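Local coordinates for cell division control protein 45 cdc45 putative (Entamoeba histolytica, PDB 6CC2) that probably serves in eukaryotic DNA replication as Cdc45, the partner of MCM2-7 and GINS in the CMG replicative helicase, at residues A[26-31]-A[65-70]; A[55-60]-A[376-381]. All blocks are in the same frame, centred on the assembly; numbering follows the deposited sequence.

Contact 1 of 2, residues A[26-31]-A[65-70]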
loop_
_atom_site.group_PDB
_atom_site.type_symbol
_atom_site.label_atom_id
_atom_site.label_comp_id
_atom_site.label_asym_id
_atom_site.label_seq_id
_atom_site.Cartn_x
_atom_site.Cartn_y
_atom_site.Cartn_z
ATOM N N GLN A 26 -16.270 -15.586 6.778
ATOM C CA GLN A 26 -16.081 -14.165 7.000
ATOM C C GLN A 26 -14.610 -13.853 6.780
ATOM O O GLN A 26 -13.741 -14.471 7.407
ATOM C CB GLN A 26 -16.501 -13.804 8.423
ATOM C CG GLN A 26 -17.101 -12.457 8.584
ATOM C CD GLN A 26 -17.516 -12.217 10.015
ATOM O OE1 GLN A 26 -16.960 -12.829 10.928
ATOM N NE2 GLN A 26 -18.464 -11.321 10.223
ATOM N N LEU A 27 -14.319 -12.898 5.891
ATOM C CA LEU A 27 -12.947 -12.528 5.593
ATOM C C LEU A 27 -12.705 -11.092 6.029
ATOM O O LEU A 27 -13.347 -10.174 5.516
ATOM C CB LEU A 27 -12.651 -12.692 4.093
ATOM C CG LEU A 27 -12.811 -14.131 3.589
ATOM C CD1 LEU A 27 -14.166 -14.309 2.924
ATOM C CD2 LEU A 27 -11.680 -14.507 2.663
ATOM N N TYR A 28 -11.816 -10.920 6.999
ATOM C CA TYR A 28 -11.442 -9.613 7.531
ATOM C C TYR A 28 -10.243 -9.094 6.736
ATOM O O TYR A 28 -9.201 -9.743 6.676
ATOM C CB TYR A 28 -11.098 -9.738 9.018
ATOM C CG TYR A 28 -12.239 -10.137 9.922
ATOM C CD1 TYR A 28 -12.869 -11.370 9.790
ATOM C CD2 TYR A 28 -12.682 -9.292 10.920
ATOM C CE1 TYR A 28 -13.924 -11.730 10.615
ATOM C CE2 TYR A 28 -13.719 -9.642 11.767
ATOM C CZ TYR A 28 -14.342 -10.863 11.603
ATOM O OH TYR A 28 -15.375 -11.201 12.442
ATOM N N VAL A 29 -10.402 -7.922 6.127
ATOM C CA VAL A 29 -9.471 -7.429 5.129
ATOM C C VAL A 29 -8.879 -6.125 5.635
ATOM O O VAL A 29 -9.609 -5.154 5.839
ATOM C CB VAL A 29 -10.156 -7.223 3.779
ATOM C CG1 VAL A 29 -9.132 -6.830 2.726
ATOM C CG2 VAL A 29 -10.910 -8.473 3.364
ATOM N N SER A 30 -7.593 -6.118 5.846
ATOM C CA SER A 30 -6.889 -4.885 6.199
ATOM C C SER A 30 -6.645 -4.027 4.952
ATOM O O SER A 30 -6.741 -4.511 3.826
ATOM C CB SER A 30 -5.602 -5.243 6.908
ATOM O OG SER A 30 -4.719 -5.908 6.041
ATOM N N PRO A 31 -6.339 -2.731 5.132
ATOM C CA PRO A 31 -6.395 -1.786 3.989
ATOM C C PRO A 31 -5.132 -1.738 3.137
ATOM O O PRO A 31 -4.397 -0.747 3.094
ATOM C CB PRO A 31 -6.659 -0.440 4.669
ATOM C CG PRO A 31 -6.717 -0.696 6.152
ATOM C CD PRO A 31 -6.165 -2.036 6.423
ATOM N N SER A 65 -11.762 -6.824 16.583
ATOM C CA SER A 65 -12.232 -7.492 17.794
ATOM C C SER A 65 -13.726 -7.275 18.001
ATOM O O SER A 65 -14.447 -8.203 18.387
ATOM C CB SER A 65 -11.442 -6.984 18.999
ATOM O OG SER A 65 -11.855 -7.662 20.177
ATOM N N ARG A 66 -14.216 -6.059 17.727
ATOM C CA ARG A 66 -15.623 -5.756 17.954
ATOM C C ARG A 66 -16.524 -6.526 17.000
ATOM O O ARG A 66 -17.552 -7.068 17.418
ATOM C CB ARG A 66 -15.851 -4.253 17.826
ATOM C CG ARG A 66 -15.423 -3.476 19.073
ATOM C CD ARG A 66 -15.822 -2.001 18.994
ATOM N NE ARG A 66 -15.608 -1.306 20.260
ATOM C CZ ARG A 66 -14.617 -0.451 20.510
ATOM N NH1 ARG A 66 -13.717 -0.159 19.576
ATOM N NH2 ARG A 66 -14.531 0.120 21.706
ATOM N N VAL A 67 -16.166 -6.574 15.709
ATOM C CA VAL A 67 -16.998 -7.313 14.759
ATOM C C VAL A 67 -16.955 -8.804 15.069
ATOM O O VAL A 67 -17.985 -9.490 15.038
ATOM C CB VAL A 67 -16.557 -7.030 13.311
ATOM C CG1 VAL A 67 -17.295 -7.951 12.342
ATOM C CG2 VAL A 67 -16.772 -5.575 12.956
ATOM N N PHE A 68 -15.756 -9.332 15.352
ATOM C CA PHE A 68 -15.634 -10.742 15.712
ATOM C C PHE A 68 -16.570 -11.081 16.867
ATOM O O PHE A 68 -17.359 -12.028 16.782
ATOM C CB PHE A 68 -14.186 -11.067 16.063
ATOM C CG PHE A 68 -13.921 -12.547 16.276
ATOM C CD1 PHE A 68 -13.640 -13.375 15.203
ATOM C CD2 PHE A 68 -13.927 -13.089 17.546
ATOM C CE1 PHE A 68 -13.377 -14.717 15.394
ATOM C CE2 PHE A 68 -13.677 -14.443 17.742
ATOM C CZ PHE A 68 -13.403 -15.247 16.669
ATOM N N LYS A 69 -16.544 -10.270 17.932
ATOM C CA LYS A 69 -17.391 -10.544 19.085
ATOM C C LYS A 69 -18.872 -10.483 18.717
ATOM O O LYS A 69 -19.667 -11.314 19.168
ATOM C CB LYS A 69 -17.082 -9.561 20.209
ATOM C CG LYS A 69 -17.879 -9.842 21.484
ATOM C CD LYS A 69 -17.653 -8.779 22.541
ATOM C CE LYS A 69 -18.381 -9.143 23.839
ATOM N NZ LYS A 69 -18.298 -8.054 24.843
ATOM N N GLU A 70 -19.265 -9.497 17.900
ATOM C CA GLU A 70 -20.653 -9.386 17.475
ATOM C C GLU A 70 -21.068 -10.543 16.567
ATOM O O GLU A 70 -22.255 -10.889 16.517
ATOM C CB GLU A 70 -20.877 -8.053 16.758
ATOM C CG GLU A 70 -22.253 -7.898 16.111
ATOM C CD GLU A 70 -23.393 -7.928 17.118
ATOM O OE1 GLU A 70 -23.195 -7.462 18.263
ATOM O OE2 GLU A 70 -24.489 -8.423 16.768
#
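Tyr28 reaches from strand 24-29 to Val67 and Phe68 on helix 61-71, and its side chain can be followed as a rod spanning from sheet to helix. The CB leaves the strand toward the helix, and with CG anti to the carbonyl carbon (chi1 -65°) the ring runs on outward. Val58, in the loop after strand 53-57, lies along its inner half, Val56 of that strand further out, and Phe82 meets the same ring edge-to-face. The first meeting with the helix is at CE2, which lies 4.0 Å from CG1 of Val67, the two side chains running past each other in opposite directions; the backbone N of Phe68 stands at the ring edge, near its plane. CZ is 4.4 Å from CD1 of Phe68, a looser touch. At the tip, OH rests 3.3 Å from the CA of Phe68 and 3.8 Å from the CG1 of Val67.

The hydroxyl donates to its own strand: Tyr28 OH to Gln26 OE1 measures 2.7 Å, with the donor well above the carbonyl plane (61° out) and off the lone pairs. The extended Gln26 chain sends NE2 past Val67 CG1 at 4.1 Å to a hydrogen bond with Thr71 OG1. Such a helix covering a parallel sheet belongs to a layered alpha/beta fold, consistent with the RecJ-like DHH fold of Cdc45. Across the two segments the chemistry is apolar, but the buried phenol is satisfied within the strand, and a short polar relay through the Gln26 amide still ties Tyr28 to the C-terminal end of the covering helix.

Contact 2 of 2, residues A[55-60]-A[376-381]; sequences AVPVNN and QQFWEG
Ala55 and Pro57, alternate residues of edge strand 53-57 whose side chains point to the helix, receive Phe378 and Trp379 of helix 374-385. The tight part is wholly apolar. Pro57 meets the root of the phenylalanine, its CG 3.6 Å from Phe378 CB, and the two side chains cross at about a right angle. Further along, Ala55 CB fits into the corner between the two aromatics, 3.6 Å from Phe378 CE2 and equally 3.6 Å from Trp379 CZ2. The corner exists because the rings are themselves packed: Phe378 CE2 sits 3.5 Å above the plane of the Trp379 ring, over its centre, whereas Trp379 CD1 lies in plane at the edge of the Phe378 ring. With CG anti to the backbone N (chi1 164°), Phe378 is directed at the strand; Trp379 starts alongside, and its indole then swings in to reach Ala55.

Beyond this wedge the contact turns wet. Trp379 is largely exposed, and a water in the plane of its indole accepts from Trp379 NE1 at 3.0 Å while donating to Ala55 O at 2.9 Å. The polar atoms on this side are therefore linked through solvent instead of directly.

A helix from far along the chain thus covers one side of the edge strand, the two segments inclined at 120° and their axes 8.8 Å apart at closest approach. Tyr39 of helix 33-48 packs edge-to-face with Phe378 and also touches Ala55 and Trp379, while Ile36 of that helix and Val29 of the adjoining strand 24-29 also pack against the phenylalanine.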
loop_
_atom_site.group_PDB
_atom_site.type_symbol
_atom_site.label_atom_id
_atom_site.label_comp_id
_atom_site.label_asym_id
_atom_site.label_seq_id
_atom_site.Cartn_x
_atom_site.Cartn_y
_atom_site.Cartn_z
ATOM N N ALA A 55 -17.263 -10.014 3.315
ATOM C CA ALA A 55 -16.067 -9.246 3.596
ATOM C C ALA A 55 -16.303 -8.361 4.807
ATOM O O ALA A 55 -17.369 -7.772 4.956
ATOM C CB ALA A 55 -15.679 -8.383 2.391
ATOM N N VAL A 56 -15.300 -8.238 5.653
ATOM C CA VAL A 56 -15.294 -7.314 6.772
ATOM C C VAL A 56 -14.058 -6.437 6.651
ATOM O O VAL A 56 -12.970 -6.811 7.076
ATOM C CB VAL A 56 -15.307 -8.054 8.120
ATOM C CG1 VAL A 56 -15.331 -7.059 9.266
ATOM C CG2 VAL A 56 -16.495 -8.999 8.198
ATOM N N PRO A 57 -14.189 -5.255 6.075
ATOM C CA PRO A 57 -13.021 -4.347 6.003
ATOM C C PRO A 57 -12.697 -3.796 7.386
ATOM O O PRO A 57 -13.536 -3.160 8.016
ATOM C CB PRO A 57 -13.470 -3.248 5.038
ATOM C CG PRO A 57 -14.622 -3.838 4.272
ATOM C CD PRO A 57 -15.324 -4.735 5.283
ATOM N N VAL A 58 -11.476 -4.043 7.856
ATOM C CA VAL A 58 -11.054 -3.601 9.188
ATOM C C VAL A 58 -9.892 -2.635 9.051
ATOM O O VAL A 58 -8.958 -2.881 8.282
ATOM C CB VAL A 58 -10.656 -4.781 10.100
ATOM C CG1 VAL A 58 -11.894 -5.610 10.436
ATOM C CG2 VAL A 58 -9.556 -5.644 9.445
ATOM N N ASN A 59 -9.950 -1.560 9.842
ATOM C CA ASN A 59 -8.941 -0.512 9.842
ATOM C C ASN A 59 -7.990 -0.582 11.036
ATOM O O ASN A 59 -6.963 0.101 11.017
ATOM C CB ASN A 59 -9.629 0.868 9.816
ATOM C CG ASN A 59 -10.646 1.059 10.948
ATOM O OD1 ASN A 59 -11.393 0.139 11.320
ATOM N ND2 ASN A 59 -10.703 2.278 11.483
ATOM N N ASN A 60 -8.316 -1.369 12.061
ATOM C CA ASN A 60 -7.473 -1.529 13.243
ATOM C C ASN A 60 -7.957 -2.761 13.996
ATOM O O ASN A 60 -8.982 -3.361 13.650
ATOM C CB ASN A 60 -7.492 -0.270 14.110
ATOM C CG ASN A 60 -8.889 0.116 14.538
ATOM O OD1 ASN A 60 -9.612 -0.687 15.170
ATOM N ND2 ASN A 60 -9.289 1.360 14.228
ATOM N N GLN A 376 -16.410 1.276 2.913
ATOM C CA GLN A 376 -16.916 1.526 1.566
ATOM C C GLN A 376 -15.818 1.422 0.514
ATOM O O GLN A 376 -16.032 0.834 -0.557
ATOM C CB GLN A 376 -17.550 2.914 1.486
ATOM C CG GLN A 376 -18.696 3.123 2.468
ATOM C CD GLN A 376 -19.520 4.356 2.158
ATOM O OE1 GLN A 376 -20.731 4.367 2.372
ATOM N NE2 GLN A 376 -18.869 5.401 1.650
ATOM N N GLN A 377 -14.637 1.961 0.801
ATOM C CA GLN A 377 -13.604 2.028 -0.227
ATOM C C GLN A 377 -13.056 0.640 -0.551
ATOM O O GLN A 377 -12.592 0.409 -1.661
ATOM C CB GLN A 377 -12.453 2.952 0.194
ATOM C CG GLN A 377 -12.849 4.441 0.235
ATOM C CD GLN A 377 -13.570 4.893 -1.007
ATOM O OE1 GLN A 377 -12.967 5.076 -2.070
ATOM N NE2 GLN A 377 -14.873 5.057 -0.895
ATOM N N PHE A 378 -13.128 -0.305 0.391
ATOM C CA PHE A 378 -12.772 -1.684 0.051
ATOM C C PHE A 378 -13.524 -2.163 -1.195
ATOM O O PHE A 378 -12.923 -2.755 -2.101
ATOM C CB PHE A 378 -13.057 -2.629 1.207
ATOM C CG PHE A 378 -13.080 -4.066 0.784
ATOM C CD1 PHE A 378 -11.887 -4.767 0.673
ATOM C CD2 PHE A 378 -14.272 -4.700 0.474
ATOM C CE1 PHE A 378 -11.896 -6.093 0.235
ATOM C CE2 PHE A 378 -14.290 -5.995 0.052
ATOM C CZ PHE A 378 -13.113 -6.706 -0.065
ATOM N N TRP A 379 -14.835 -1.909 -1.252
ATOM C CA TRP A 379 -15.641 -2.399 -2.365
ATOM C C TRP A 379 -15.351 -1.651 -3.651
ATOM O O TRP A 379 -15.408 -2.236 -4.733
ATOM C CB TRP A 379 -17.131 -2.327 -1.997
ATOM C CG TRP A 379 -17.483 -3.397 -1.032
ATOM C CD1 TRP A 379 -17.825 -3.248 0.276
ATOM C CD2 TRP A 379 -17.487 -4.805 -1.287
ATOM N NE1 TRP A 379 -18.050 -4.473 0.851
ATOM C CE2 TRP A 379 -17.857 -5.449 -0.090
ATOM C CE3 TRP A 379 -17.206 -5.588 -2.417
ATOM C CZ2 TRP A 379 -17.965 -6.835 0.009
ATOM C CZ3 TRP A 379 -17.317 -6.962 -2.314
ATOM C CH2 TRP A 379 -17.695 -7.569 -1.115
ATOM N N GLU A 380 -15.015 -0.363 -3.557
ATOM C CA GLU A 380 -14.579 0.363 -4.738
ATOM C C GLU A 380 -13.283 -0.217 -5.288
ATOM O O GLU A 380 -13.107 -0.316 -6.513
ATOM C CB GLU A 380 -14.416 1.845 -4.416
ATOM C CG GLU A 380 -15.705 2.539 -4.003
ATOM C CD GLU A 380 -16.762 2.519 -5.110
ATOM O OE1 GLU A 380 -16.390 2.608 -6.300
ATOM O OE2 GLU A 380 -17.962 2.406 -4.787
ATOM N N GLY A 381 -12.337 -0.549 -4.401
ATOM C CA GLY A 381 -11.084 -1.133 -4.851
ATOM C C GLY A 381 -11.285 -2.514 -5.448
ATOM O O GLY A 381 -10.677 -2.856 -6.461
HETATM O O HOH W 1 -18.759 -5.663 3.527
#

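Contacts 1 and 2, their centres 10 Å apart, each have one segment in the N-terminal parallel sheet, on neighbouring strands 24-29 and 53-57. Probable backbone hydrogen bonds, Leu27 O to Val56 N (2.8 Å) and Val29 N to Val56 O (3.0 Å), join them directly. Their segments alternate along the chain: 26-31, 55-60, 65-70, then 376-381, some 305 residues later. Helix 61-71 belongs to the beta-alpha-beta crossover from strand 53-57 to strand 77-83, passing over strand 24-29. Contact 1 is thus local to the alpha/beta layer, whereas contact 2 brings a helix from much later in the sequence against the opposite face at the sheet's edge.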